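Local atomic coordinates of sortase, SrtB family (Streptococcus pneumoniae PCS8235, PDB entry 4Y4Q), a protein that probably acts as a class B sortase, a cysteine transpeptidase, in formation of the type II pilus of the pneumococcus. Residues Glu168-Leu173 against Ile234-Ile239. Residues are numbered along the deposited sequence; the frame is centred on the assembly and turned at random.
Sequences EIFEML and IVVAKI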
# COMPACT_ATOMS: atom_id res chain seq x y z
N GLU A 168 -7.40 -0.44 7.46
CA GLU A 168 -7.82 0.86 7.95
C GLU A 168 -6.75 1.88 7.62
O GLU A 168 -5.65 1.82 8.15
CB GLU A 168 -8.07 0.81 9.46
CG GLU A 168 -8.55 2.14 10.04
CD GLU A 168 -9.16 1.99 11.43
OE1 GLU A 168 -9.11 0.87 12.00
OE2 GLU A 168 -9.71 2.99 11.94
N ILE A 169 -7.06 2.82 6.72
CA ILE A 169 -6.08 3.84 6.37
C ILE A 169 -5.85 4.81 7.54
O ILE A 169 -6.81 5.27 8.16
CB ILE A 169 -6.52 4.61 5.10
CG1 ILE A 169 -6.47 3.69 3.89
CG2 ILE A 169 -5.63 5.81 4.85
CD1 ILE A 169 -7.06 4.31 2.66
N PHE A 170 -4.59 5.11 7.86
CA PHE A 170 -4.33 6.12 8.90
C PHE A 170 -3.45 7.30 8.46
O PHE A 170 -3.26 8.24 9.23
CB PHE A 170 -3.75 5.50 10.17
CG PHE A 170 -2.42 4.84 9.98
CD1 PHE A 170 -1.24 5.57 10.10
CD2 PHE A 170 -2.35 3.50 9.66
CE1 PHE A 170 -0.00 4.95 9.92
CE2 PHE A 170 -1.12 2.88 9.48
CZ PHE A 170 0.05 3.61 9.60
N GLU A 171 -2.91 7.25 7.26
CA GLU A 171 -2.01 8.33 6.85
C GLU A 171 -1.89 8.51 5.34
O GLU A 171 -1.92 7.52 4.58
CB GLU A 171 -0.60 8.13 7.46
CG GLU A 171 0.43 9.10 6.91
CD GLU A 171 1.78 9.07 7.63
OE1 GLU A 171 1.93 8.37 8.66
OE2 GLU A 171 2.71 9.75 7.14
N MET A 172 -1.78 9.76 4.90
CA MET A 172 -1.31 10.04 3.54
C MET A 172 -0.09 10.95 3.62
O MET A 172 -0.04 11.89 4.44
CB MET A 172 -2.40 10.73 2.71
CG MET A 172 -2.23 10.58 1.19
SD MET A 172 -1.25 11.87 0.38
CE MET A 172 -1.59 13.20 1.46
N LEU A 173 0.89 10.70 2.77
CA LEU A 173 2.02 11.61 2.76
C LEU A 173 2.55 11.74 1.36
O LEU A 173 2.26 10.88 0.52
CB LEU A 173 3.12 11.16 3.74
CG LEU A 173 3.71 9.75 3.76
CD1 LEU A 173 4.36 9.43 2.47
CD2 LEU A 173 4.81 9.68 4.81
N ILE A 234 1.80 8.47 -1.14
CA ILE A 234 1.64 7.25 -0.36
C ILE A 234 0.42 7.31 0.56
O ILE A 234 0.20 8.33 1.23
CB ILE A 234 2.90 6.99 0.50
CG1 ILE A 234 4.14 6.80 -0.38
CG2 ILE A 234 2.70 5.77 1.42
CD1 ILE A 234 5.43 6.76 0.41
N VAL A 235 -0.39 6.25 0.57
CA VAL A 235 -1.35 6.07 1.67
C VAL A 235 -0.89 4.91 2.52
O VAL A 235 -0.36 3.92 2.00
CB VAL A 235 -2.84 5.88 1.24
CG1 VAL A 235 -3.37 7.11 0.57
CG2 VAL A 235 -3.02 4.68 0.35
N VAL A 236 -1.04 5.02 3.83
CA VAL A 236 -0.61 3.96 4.73
C VAL A 236 -1.79 3.38 5.50
O VAL A 236 -2.62 4.13 6.03
CB VAL A 236 0.45 4.45 5.73
CG1 VAL A 236 1.18 3.26 6.33
CG2 VAL A 236 1.45 5.36 5.04
N ALA A 237 -1.85 2.06 5.56
CA ALA A 237 -2.98 1.39 6.19
C ALA A 237 -2.49 0.34 7.19
O ALA A 237 -1.46 -0.32 6.96
CB ALA A 237 -3.82 0.72 5.14
N LYS A 238 -3.26 0.18 8.27
CA LYS A 238 -3.04 -0.92 9.20
C LYS A 238 -3.83 -2.13 8.74
O LYS A 238 -4.98 -2.01 8.29
CB LYS A 238 -3.54 -0.53 10.58
CG LYS A 238 -3.52 -1.67 11.60
CD LYS A 238 -4.00 -1.17 12.96
CE LYS A 238 -4.03 -2.29 14.01
NZ LYS A 238 -4.44 -1.78 15.36
N ILE A 239 -3.24 -3.32 8.85
CA ILE A 239 -3.99 -4.53 8.58
C ILE A 239 -4.76 -4.95 9.84
O ILE A 239 -4.18 -5.01 10.93
CB ILE A 239 -3.09 -5.66 8.09
CG1 ILE A 239 -2.26 -5.17 6.90
CG2 ILE A 239 -3.91 -6.89 7.71
CD1 ILE A 239 -1.32 -6.23 6.32
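Phe-170 leans across the neighbouring strand at a classic beta bulge, where it and Glu-171 both face Val-236. Val-236 O accepts two bonds, one from Phe-170 N (2.9 Å), which approaches the carbonyl nearly head-on, and a weak, longer one from Glu-171 N (3.4 Å). With chi1 at 63°, Phe-170 CG sits between the backbone N and the carbonyl carbon, which turns the ring over the partner chain. Val-236 O lies above one ring face, offset toward the rim, while the backbone N of Lys-238 meets the ring edge in its plane. The far end of the ring, CZ, rests 3.5 Å from Val-236 CG1, the methyl anti to that valine's backbone N.

Val-236 N in turn donates to Glu-171 O (2.8 Å), completing the bulge; regular antiparallel pairing follows with Met-172 and Leu-173. Leu-173 and Ile-234, a hydrogen-bonded pair, lie side by side and point the same way; Leu-173 CD1 presses tightly on Ile-234 CB (3.5 Å) and also meets its CD1. On the other face, Met-172 sends CG against Val-235 CG1 at 3.7 Å before its chain bends away, and Ile-169 CG1 reaches Ala-237 CB more loosely. Glu-168 and Lys-238 exchange two backbone bonds, but their charged ends part, to Arg-154 and to the carbonyl of Ser-211 respectively.

The pair belongs to the mixed sheet of the sortase domain, which in this family closes into a beta-barrel. Helix 190-202 packs on the face bearing Phe-170, Glu-171 and Leu-173, through Leu-200 and Leu-201, while strand 218-225 flanks 231-240 along its other edge.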